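Local coordinates for spore coat polysaccharide biosynthesis protein SpsE (Bacillus subtilis, PDB 1VLI) that probably acts as an N-acylneuraminate-9-phosphate synthase-like enzyme in making the polysaccharide of the spore coat, at residues 319-330 and 359-370; 37-48 and 251-260. All blocks are in the same frame, centred on the assembly; numbering follows the deposited sequence.

Contact 1: 319-330 and 359-370; sequences FTTAPIQKGEAF and VRAVRDIPADTG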
loop_
_atom_site.group_PDB
_atom_site.type_symbol
_atom_site.label_atom_id
_atom_site.label_comp_id
_atom_site.label_asym_id
_atom_site.label_seq_id
_atom_site.Cartn_x
_atom_site.Cartn_y
_atom_site.Cartn_z
ATOM N N PHE A 319 12.811 15.753 5.031
ATOM C CA PHE A 319 12.478 17.155 4.775
ATOM C C PHE A 319 12.471 17.939 6.042
ATOM O O PHE A 319 12.144 17.393 7.075
ATOM C CB PHE A 319 11.098 17.258 4.137
ATOM C CG PHE A 319 11.089 16.961 2.669
ATOM C CD1 PHE A 319 10.944 15.660 2.208
ATOM C CD2 PHE A 319 11.238 17.992 1.740
ATOM C CE1 PHE A 319 10.960 15.377 0.830
ATOM C CE2 PHE A 319 11.244 17.726 0.370
ATOM C CZ PHE A 319 11.109 16.408 -0.080
ATOM N N THR A 320 12.840 19.214 5.969
ATOM C CA THR A 320 12.748 20.097 7.123
ATOM C C THR A 320 11.286 20.479 7.361
ATOM O O THR A 320 10.558 20.826 6.419
ATOM C CB THR A 320 13.567 21.368 6.921
ATOM O OG1 THR A 320 13.331 21.871 5.602
ATOM C CG2 THR A 320 15.065 21.067 6.941
ATOM N N THR A 321 10.864 20.401 8.615
ATOM C CA THR A 321 9.529 20.864 9.005
ATOM C C THR A 321 9.537 22.310 9.536
ATOM O O THR A 321 8.470 22.922 9.666
ATOM C CB THR A 321 8.895 19.932 10.046
ATOM O OG1 THR A 321 9.767 19.809 11.166
ATOM C CG2 THR A 321 8.807 18.545 9.543
ATOM N N ALA A 322 10.731 22.836 9.854
ATOM C CA ALA A 322 10.955 24.223 10.303
ATOM C C ALA A 322 12.291 24.697 9.701
ATOM O O ALA A 322 12.982 23.891 9.114
ATOM C CB ALA A 322 10.996 24.287 11.831
ATOM N N PRO A 323 12.659 25.979 9.785
ATOM C CA PRO A 323 14.013 26.371 9.374
ATOM C C PRO A 323 15.057 25.812 10.349
ATOM O O PRO A 323 14.881 25.876 11.569
ATOM C CB PRO A 323 13.984 27.911 9.443
ATOM C CG PRO A 323 12.561 28.280 9.514
ATOM C CD PRO A 323 11.867 27.145 10.215
ATOM N N ILE A 324 16.120 25.227 9.815
ATOM C CA ILE A 324 17.184 24.719 10.674
ATOM C C ILE A 324 18.408 25.600 10.540
ATOM O O ILE A 324 18.822 25.941 9.433
ATOM C CB ILE A 324 17.506 23.243 10.333
ATOM C CG1 ILE A 324 16.259 22.358 10.534
ATOM C CG2 ILE A 324 18.673 22.728 11.177
ATOM C CD1 ILE A 324 16.506 20.892 10.292
ATOM N N GLN A 325 18.987 25.974 11.672
ATOM C CA GLN A 325 20.148 26.844 11.662
ATOM C C GLN A 325 21.461 26.112 11.860
ATOM O O GLN A 325 21.510 25.037 12.470
ATOM C CB GLN A 325 19.971 27.953 12.681
ATOM C CG GLN A 325 18.944 29.020 12.193
ATOM C CD GLN A 325 18.954 30.102 13.288
ATOM O OE1 GLN A 325 19.690 31.191 13.141
ATOM N NE2 GLN A 325 18.185 29.822 14.437
ATOM N N LYS A 326 22.518 26.714 11.318
ATOM C CA LYS A 326 23.863 26.147 11.353
ATOM C C LYS A 326 24.245 25.787 12.782
ATOM O O LYS A 326 24.199 26.644 13.646
ATOM C CB LYS A 326 24.878 27.168 10.804
ATOM C CG LYS A 326 26.261 26.582 10.605
ATOM C CD LYS A 326 27.326 27.641 10.392
ATOM C CE LYS A 326 28.526 26.995 9.710
ATOM N NZ LYS A 326 29.623 27.994 9.545
ATOM N N GLY A 327 24.591 24.524 13.041
ATOM C CA GLY A 327 25.010 24.140 14.397
ATOM C C GLY A 327 23.951 23.278 15.076
ATOM O O GLY A 327 24.254 22.491 15.996
ATOM N N GLU A 328 22.712 23.410 14.599
ATOM C CA GLU A 328 21.548 22.863 15.286
ATOM C C GLU A 328 21.354 21.334 15.079
ATOM O O GLU A 328 21.381 20.812 13.946
ATOM C CB GLU A 328 20.306 23.673 14.880
ATOM C CG GLU A 328 19.013 23.357 15.623
ATOM C CD GLU A 328 17.785 23.956 14.942
ATOM O OE1 GLU A 328 17.964 25.031 14.264
ATOM O OE2 GLU A 328 16.633 23.349 15.090
ATOM N N ALA A 329 21.164 20.624 16.193
ATOM C CA ALA A 329 20.909 19.191 16.178
ATOM C C ALA A 329 19.636 18.909 15.354
ATOM O O ALA A 329 18.693 19.696 15.384
ATOM C CB ALA A 329 20.779 18.657 17.607
ATOM N N PHE A 330 19.649 17.832 14.574
ATOM C CA PHE A 330 18.485 17.389 13.838
ATOM C C PHE A 330 17.699 16.583 14.817
ATOM O O PHE A 330 18.291 15.857 15.628
ATOM C CB PHE A 330 18.886 16.455 12.734
ATOM C CG PHE A 330 19.495 17.127 11.564
ATOM C CD1 PHE A 330 18.724 17.937 10.735
ATOM C CD2 PHE A 330 20.837 16.915 11.247
ATOM C CE1 PHE A 330 19.279 18.543 9.620
ATOM C CE2 PHE A 330 21.401 17.532 10.144
ATOM C CZ PHE A 330 20.623 18.348 9.324
ATOM N N VAL A 359 23.209 14.353 15.246
ATOM C CA VAL A 359 23.952 14.994 14.176
ATOM C C VAL A 359 23.463 16.442 14.084
ATOM O O VAL A 359 22.326 16.713 14.461
ATOM C CB VAL A 359 23.722 14.229 12.873
ATOM C CG1 VAL A 359 24.308 14.969 11.703
ATOM C CG2 VAL A 359 24.332 12.854 12.997
ATOM N N ARG A 360 24.310 17.351 13.588
ATOM C CA ARG A 360 24.002 18.804 13.517
ATOM C C ARG A 360 24.129 19.396 12.104
ATOM O O ARG A 360 24.943 18.881 11.278
ATOM C CB ARG A 360 24.943 19.560 14.434
ATOM C CG ARG A 360 24.804 19.198 15.890
ATOM C CD ARG A 360 25.864 19.850 16.762
ATOM N NE ARG A 360 25.658 19.500 18.165
ATOM C CZ ARG A 360 24.953 20.238 19.027
ATOM N NH1 ARG A 360 24.365 21.364 18.626
ATOM N NH2 ARG A 360 24.832 19.847 20.293
ATOM N N ALA A 361 23.351 20.487 11.828
ATOM C CA ALA A 361 23.419 21.114 10.491
ATOM C C ALA A 361 24.769 21.825 10.288
ATOM O O ALA A 361 25.293 22.478 11.218
ATOM C CB ALA A 361 22.258 22.117 10.321
ATOM N N VAL A 362 25.330 21.744 9.080
ATOM C CA VAL A 362 26.541 22.549 8.814
ATOM C C VAL A 362 26.263 23.879 8.119
ATOM O O VAL A 362 27.167 24.669 7.902
ATOM C CB VAL A 362 27.665 21.757 8.112
ATOM C CG1 VAL A 362 27.972 20.496 8.887
ATOM C CG2 VAL A 362 27.330 21.459 6.650
ATOM N N ARG A 363 25.008 24.119 7.772
ATOM C CA ARG A 363 24.575 25.406 7.231
ATOM C C ARG A 363 23.078 25.553 7.475
ATOM O O ARG A 363 22.391 24.561 7.726
ATOM C CB ARG A 363 24.844 25.479 5.733
ATOM C CG ARG A 363 24.209 24.332 4.930
ATOM C CD ARG A 363 24.685 24.265 3.492
ATOM N NE ARG A 363 23.790 23.498 2.625
ATOM C CZ ARG A 363 23.958 23.385 1.308
ATOM N NH1 ARG A 363 24.984 23.994 0.725
ATOM N NH2 ARG A 363 23.117 22.667 0.567
ATOM N N ASP A 364 22.581 26.779 7.362
ATOM C CA ASP A 364 21.153 27.056 7.421
ATOM C C ASP A 364 20.367 26.255 6.389
ATOM O O ASP A 364 20.752 26.206 5.234
ATOM C CB ASP A 364 20.905 28.534 7.146
ATOM C CG ASP A 364 21.503 29.444 8.208
ATOM O OD1 ASP A 364 21.928 28.950 9.285
ATOM O OD2 ASP A 364 21.568 30.676 8.033
ATOM N N ILE A 365 19.265 25.642 6.800
ATOM C CA ILE A 365 18.368 24.976 5.862
ATOM C C ILE A 365 16.997 25.630 5.994
ATOM O O ILE A 365 16.480 25.758 7.111
ATOM C CB ILE A 365 18.283 23.480 6.157
ATOM C CG1 ILE A 365 19.661 22.941 6.564
ATOM C CG2 ILE A 365 17.747 22.736 4.943
ATOM C CD1 ILE A 365 19.655 21.533 7.120
ATOM N N PRO A 366 16.425 26.094 4.879
ATOM C CA PRO A 366 15.064 26.639 4.892
ATOM C C PRO A 366 14.028 25.566 5.292
ATOM O O PRO A 366 14.292 24.365 5.149
ATOM C CB PRO A 366 14.860 27.090 3.442
ATOM C CG PRO A 366 16.266 27.263 2.885
ATOM C CD PRO A 366 17.047 26.173 3.538
ATOM N N ALA A 367 12.870 25.976 5.802
ATOM C CA ALA A 367 11.806 25.009 6.106
ATOM C C ALA A 367 11.321 24.450 4.792
ATOM O O ALA A 367 11.540 25.073 3.750
ATOM C CB ALA A 367 10.673 25.675 6.832
ATOM N N ASP A 368 10.690 23.275 4.833
ATOM C CA ASP A 368 10.075 22.653 3.653
ATOM C C ASP A 368 11.018 22.295 2.521
ATOM O O ASP A 368 10.618 22.276 1.355
ATOM C CB ASP A 368 8.987 23.556 3.106
ATOM C CG ASP A 368 7.669 23.227 3.675
ATOM O OD1 ASP A 368 7.036 22.306 3.089
ATOM O OD2 ASP A 368 7.211 23.797 4.713
ATOM N N THR A 369 12.260 22.003 2.867
ATOM C CA THR A 369 13.276 21.716 1.880
ATOM C C THR A 369 13.790 20.316 2.146
ATOM O O THR A 369 13.970 19.924 3.305
ATOM C CB THR A 369 14.392 22.755 2.017
ATOM O OG1 THR A 369 13.781 24.046 2.076
ATOM C CG2 THR A 369 15.263 22.822 0.753
ATOM N N GLY A 370 13.983 19.540 1.085
ATOM C CA GLY A 370 14.569 18.244 1.259
ATOM C C GLY A 370 16.035 18.357 1.623
ATOM O O GLY A 370 16.791 19.115 0.986
#

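Contact 2: 37-48 and 251-260; sequences INHDGKLDQAFA and IDKNLPGADH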
loop_
_atom_site.group_PDB
_atom_site.type_symbol
_atom_site.label_atom_id
_atom_site.label_comp_id
_atom_site.label_asym_id
_atom_site.label_seq_id
_atom_site.Cartn_x
_atom_site.Cartn_y
_atom_site.Cartn_z
ATOM N N ILE A 37 -12.588 5.560 -1.387
ATOM C CA ILE A 37 -13.487 6.600 -0.880
ATOM C C ILE A 37 -14.849 6.576 -1.580
ATOM O O ILE A 37 -15.631 7.504 -1.441
ATOM C CB ILE A 37 -12.851 8.021 -0.960
ATOM C CG1 ILE A 37 -12.587 8.466 -2.402
ATOM C CG2 ILE A 37 -11.604 8.118 -0.108
ATOM C CD1 ILE A 37 -12.239 9.983 -2.505
ATOM N N ASN A 38 -15.133 5.490 -2.292
ATOM C CA ASN A 38 -16.345 5.360 -3.098
ATOM C C ASN A 38 -17.681 5.299 -2.325
ATOM O O ASN A 38 -18.731 5.043 -2.918
ATOM C CB ASN A 38 -16.236 4.160 -4.049
ATOM C CG ASN A 38 -15.199 4.365 -5.168
ATOM O OD1 ASN A 38 -14.693 5.466 -5.383
ATOM N ND2 ASN A 38 -14.898 3.289 -5.892
ATOM N N HIS A 39 -17.641 5.545 -1.020
ATOM C CA HIS A 39 -18.862 5.701 -0.203
ATOM C C HIS A 39 -19.456 7.120 -0.295
ATOM O O HIS A 39 -20.532 7.388 0.235
ATOM C CB HIS A 39 -18.542 5.386 1.258
ATOM C CG HIS A 39 -17.335 6.107 1.776
ATOM N ND1 HIS A 39 -17.324 7.463 2.016
ATOM C CD2 HIS A 39 -16.100 5.661 2.108
ATOM C CE1 HIS A 39 -16.141 7.824 2.480
ATOM N NE2 HIS A 39 -15.377 6.748 2.544
ATOM N N ASP A 40 -18.704 8.018 -0.929
ATOM C CA ASP A 40 -19.069 9.405 -1.177
ATOM C C ASP A 40 -19.492 10.176 0.087
ATOM O O ASP A 40 -20.324 11.065 0.009
ATOM C CB ASP A 40 -20.152 9.472 -2.263
ATOM C CG ASP A 40 -19.642 9.071 -3.660
ATOM O OD1 ASP A 40 -18.412 9.187 -3.942
ATOM O OD2 ASP A 40 -20.422 8.652 -4.557
ATOM N N GLY A 41 -18.926 9.824 1.241
ATOM C CA GLY A 41 -19.291 10.408 2.539
ATOM C C GLY A 41 -20.651 10.011 3.092
ATOM O O GLY A 41 -21.181 10.657 3.987
ATOM N N LYS A 42 -21.226 8.947 2.560
ATOM C CA LYS A 42 -22.511 8.457 3.021
ATOM C C LYS A 42 -22.318 7.084 3.654
ATOM O O LYS A 42 -21.916 6.116 2.960
ATOM C CB LYS A 42 -23.486 8.382 1.849
ATOM C CG LYS A 42 -23.665 9.703 1.124
ATOM C CD LYS A 42 -25.032 9.786 0.453
ATOM C CE LYS A 42 -24.972 9.434 -1.026
ATOM N NZ LYS A 42 -24.095 10.402 -1.743
ATOM N N LEU A 43 -22.596 7.004 4.960
ATOM C CA LEU A 43 -22.390 5.781 5.748
ATOM C C LEU A 43 -23.177 4.587 5.233
ATOM O O LEU A 43 -22.682 3.464 5.244
ATOM C CB LEU A 43 -22.710 6.012 7.232
ATOM C CG LEU A 43 -22.707 4.768 8.140
ATOM C CD1 LEU A 43 -21.344 4.075 8.171
ATOM C CD2 LEU A 43 -23.191 5.073 9.551
ATOM N N ASP A 44 -24.402 4.823 4.783
ATOM C CA ASP A 44 -25.217 3.731 4.235
ATOM C C ASP A 44 -24.615 3.190 2.930
ATOM O O ASP A 44 -24.751 1.998 2.640
ATOM C CB ASP A 44 -26.680 4.159 4.043
ATOM C CG ASP A 44 -26.800 5.526 3.376
ATOM O OD1 ASP A 44 -26.449 6.552 4.023
ATOM O OD2 ASP A 44 -27.225 5.674 2.206
ATOM N N GLN A 45 -23.948 4.070 2.170
ATOM C CA GLN A 45 -23.259 3.686 0.940
ATOM C C GLN A 45 -22.001 2.897 1.274
ATOM O O GLN A 45 -21.605 2.008 0.509
ATOM C CB GLN A 45 -22.920 4.907 0.076
ATOM C CG GLN A 45 -22.630 4.570 -1.407
ATOM C CD GLN A 45 -22.543 5.809 -2.291
ATOM O OE1 GLN A 45 -23.485 6.586 -2.376
ATOM N NE2 GLN A 45 -21.416 5.992 -2.945
ATOM N N ALA A 46 -21.370 3.227 2.408
ATOM C CA ALA A 46 -20.261 2.411 2.925
ATOM C C ALA A 46 -20.730 0.979 3.262
ATOM O O ALA A 46 -20.065 0.011 2.868
ATOM C CB ALA A 46 -19.592 3.068 4.111
ATOM N N PHE A 47 -21.875 0.846 3.944
ATOM C CA PHE A 47 -22.486 -0.469 4.232
ATOM C C PHE A 47 -22.827 -1.214 2.953
ATOM O O PHE A 47 -22.696 -2.450 2.906
ATOM C CB PHE A 47 -23.772 -0.373 5.090
ATOM C CG PHE A 47 -23.540 0.101 6.516
ATOM C CD1 PHE A 47 -22.418 -0.295 7.239
ATOM C CD2 PHE A 47 -24.479 0.914 7.151
ATOM C CE1 PHE A 47 -22.214 0.134 8.543
ATOM C CE2 PHE A 47 -24.279 1.356 8.472
ATOM C CZ PHE A 47 -23.149 0.961 9.167
ATOM N N ALA A 48 -23.268 -0.483 1.924
ATOM C CA ALA A 48 -23.617 -1.120 0.648
ATOM C C ALA A 48 -22.361 -1.662 -0.080
ATOM O O ALA A 48 -22.408 -2.719 -0.724
ATOM C CB ALA A 48 -24.404 -0.164 -0.234
ATOM N N ILE A 251 -20.173 0.944 -6.207
ATOM C CA ILE A 251 -21.552 0.490 -6.140
ATOM C C ILE A 251 -22.247 0.808 -7.461
ATOM O O ILE A 251 -23.255 0.183 -7.816
ATOM C CB ILE A 251 -22.266 1.117 -4.870
ATOM C CG1 ILE A 251 -23.280 0.148 -4.274
ATOM C CG2 ILE A 251 -22.864 2.529 -5.103
ATOM C CD1 ILE A 251 -22.644 -0.964 -3.479
ATOM N N ASP A 252 -21.672 1.765 -8.195
ATOM C CA ASP A 252 -22.228 2.270 -9.459
ATOM C C ASP A 252 -21.162 3.059 -10.227
ATOM O O ASP A 252 -20.725 4.118 -9.775
ATOM C CB ASP A 252 -23.459 3.153 -9.172
ATOM C CG ASP A 252 -23.955 3.911 -10.391
ATOM O OD1 ASP A 252 -23.596 3.561 -11.536
ATOM O OD2 ASP A 252 -24.732 4.879 -10.293
ATOM N N LYS A 253 -20.770 2.550 -11.395
ATOM C CA LYS A 253 -19.641 3.097 -12.178
ATOM C C LYS A 253 -19.876 4.510 -12.728
ATOM O O LYS A 253 -18.929 5.207 -13.109
ATOM C CB LYS A 253 -19.281 2.153 -13.332
ATOM C CG LYS A 253 -18.663 0.824 -12.900
ATOM C CD LYS A 253 -18.698 -0.231 -14.010
ATOM C CE LYS A 253 -17.663 0.017 -15.102
ATOM N NZ LYS A 253 -16.269 -0.086 -14.600
ATOM N N ASN A 254 -21.139 4.923 -12.776
ATOM C CA ASN A 254 -21.492 6.208 -13.369
ATOM C C ASN A 254 -21.551 7.358 -12.361
ATOM O O ASN A 254 -21.722 8.512 -12.762
ATOM C CB ASN A 254 -22.790 6.107 -14.191
ATOM C CG ASN A 254 -22.643 5.194 -15.407
ATOM O OD1 ASN A 254 -23.472 4.311 -15.630
ATOM N ND2 ASN A 254 -21.574 5.392 -16.188
ATOM N N LEU A 255 -21.396 7.044 -11.070
ATOM C CA LEU A 255 -21.316 8.067 -10.015
ATOM C C LEU A 255 -20.185 9.054 -10.328
ATOM O O LEU A 255 -19.157 8.641 -10.873
ATOM C CB LEU A 255 -21.154 7.419 -8.629
ATOM C CG LEU A 255 -22.414 6.743 -8.051
ATOM C CD1 LEU A 255 -22.086 5.797 -6.909
ATOM C CD2 LEU A 255 -23.466 7.761 -7.614
ATOM N N PRO A 256 -20.391 10.348 -10.051
ATOM C CA PRO A 256 -19.404 11.389 -10.407
ATOM C C PRO A 256 -18.041 11.085 -9.785
ATOM O O PRO A 256 -17.837 11.269 -8.590
ATOM C CB PRO A 256 -20.014 12.680 -9.859
ATOM C CG PRO A 256 -21.124 12.235 -8.923
ATOM C CD PRO A 256 -21.592 10.906 -9.405
ATOM N N GLY A 257 -17.123 10.630 -10.632
ATOM C CA GLY A 257 -16.033 9.740 -10.230
ATOM C C GLY A 257 -15.058 10.158 -9.152
ATOM O O GLY A 257 -14.104 10.878 -9.439
ATOM N N ALA A 258 -15.289 9.697 -7.919
ATOM C CA ALA A 258 -14.221 9.595 -6.909
ATOM C C ALA A 258 -13.117 8.680 -7.493
ATOM O O ALA A 258 -12.147 9.179 -8.064
ATOM C CB ALA A 258 -14.770 9.056 -5.585
ATOM N N ASP A 259 -13.274 7.359 -7.380
ATOM C CA ASP A 259 -12.570 6.401 -8.257
ATOM C C ASP A 259 -13.609 5.513 -8.918
ATOM O O ASP A 259 -13.402 4.312 -9.044
ATOM C CB ASP A 259 -11.625 5.492 -7.466
ATOM C CG ASP A 259 -10.464 6.244 -6.835
ATOM O OD1 ASP A 259 -9.424 6.446 -7.515
ATOM O OD2 ASP A 259 -10.497 6.641 -5.647
ATOM N N HIS A 260 -14.732 6.096 -9.326
ATOM C CA HIS A 260 -15.919 5.312 -9.656
ATOM C C HIS A 260 -15.869 4.713 -11.037
ATOM O O HIS A 260 -16.216 3.547 -11.234
ATOM C CB HIS A 260 -17.182 6.169 -9.529
ATOM C CG HIS A 260 -17.588 6.436 -8.118
ATOM N ND1 HIS A 260 -18.127 5.465 -7.302
ATOM C CD2 HIS A 260 -17.545 7.566 -7.377
ATOM C CE1 HIS A 260 -18.385 5.981 -6.116
ATOM N NE2 HIS A 260 -18.040 7.255 -6.134
HETATM O O HOH W 1 -12.107 5.219 -4.069
#

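Contact 1: 319-330 and 359-370
The backbones of Phe319 and Gly370, Ile324 and Ile365, and Ala329 and Arg360 meet in three isolated bridges as the two loop-rich segments of the SAF (antifreeze-protein-like) domain run in opposite directions. Ile324 and Ile365 form an antiparallel hydrogen-bonded pair: Ile324 N gives to Ile365 O at 2.8 Å, and Ile365 N returns the bond to Ile324 O. Farther along, segment 319-330 reverses in a type II turn from Gln325 to Glu328, whose Gly327 N is tied to Ala361 O, while Phe330 N reaches Val359 O.

At the other end, Thr320 bonds through both backbone and side chain: its N donates to Thr369 O, and its O accepts from Asp368 N. Its OG1 lies between the backbone N and the carbonyl carbon (chi1 45°), where it takes a nearly straight bond from Thr369 N at 2.9 Å and lies 2.7 Å from Pro366 O. Its methyl CG2 meets Ile365 CG2, the two side chains meeting at a slant. Ile365 sends its other branch to Phe330: CD1 sits at the ring edge, 3.9 Å from CE1, the side chains running at about a right angle. Ile324 CG2 touches Ala361 CB, and Ile335 of strand 335-338 touches both Ile324 and Phe330. Gly370 CA covers one face of the Phe319 ring, which also makes a cation-pi contact with Lys343.

Two side chains bond to the backbone of the turn. Asp364 OD1 receives Lys326 N at 3.1 Å, nearly along its C-O axis. The extended Arg360 chain runs past Gly327, and its NH1 donates to Gly327 O at 2.9 Å, with the oxygen in the guanidinium plane.

Contact 2: 37-48 and 251-260
The His260 ring is sandwiched between Asn38, whose OD1 lies 3.7 Å above the ring plane and over its centre, and Leu255, whose CB covers the opposite face. The Asn38 amide stacks on the ring with the planes 22° apart. At the ring edge, NE2 points almost straight (176°) at Asp40 OD1, 2.9 Å away on the syn side, somewhat out of the carboxylate plane; a second bond, to OD2, is weak. Thr250 OG1 bonds ND1, so both ring nitrogens are engaged and the rotation of the imidazole is fixed.

Asn38 is gripped in turn: OD1 accepts Asp259 N at 3.1 Å, in the carbonyl plane, and ND2 bonds Phe249 O. A water accepts from Ile37 N and lies 2.7 Å from Asp259 OD2. Gln45 reaches out from the helix, its CG turned opposite the backbone N (chi1 -161°), and its NE2 donates to Asn38 O. Apolar contact is slight, Ala48 CB meeting Ile251 CD1 at 3.8 Å. The arrangement ties the loop after strand 30-36, with the start of helix 43-56, to the loop after strand 244-248, the two strands being adjacent in the parallel sheet, at the C-terminal end of a TIM barrel.

Contacts 1 and 2 belong to different parts of the molecule and follow one another along the chain, contact 2 being complete before contact 1 begins. Their centres lie about 43 Å apart and their nearest atoms about 24 Å, so neither touches the other. Contact 2 lies on the NeuB-type barrel, between neighbouring segments, and its Asp259 side chain comes about 7 Å from the zinc ion, which His226 and His248 bind; strand 244-248, carrying His248, leads directly toward segment 251-260. Contact 1 lies in the SAF domain, its centre about 30 Å from the centre of the chain, and joins two segments of that domain.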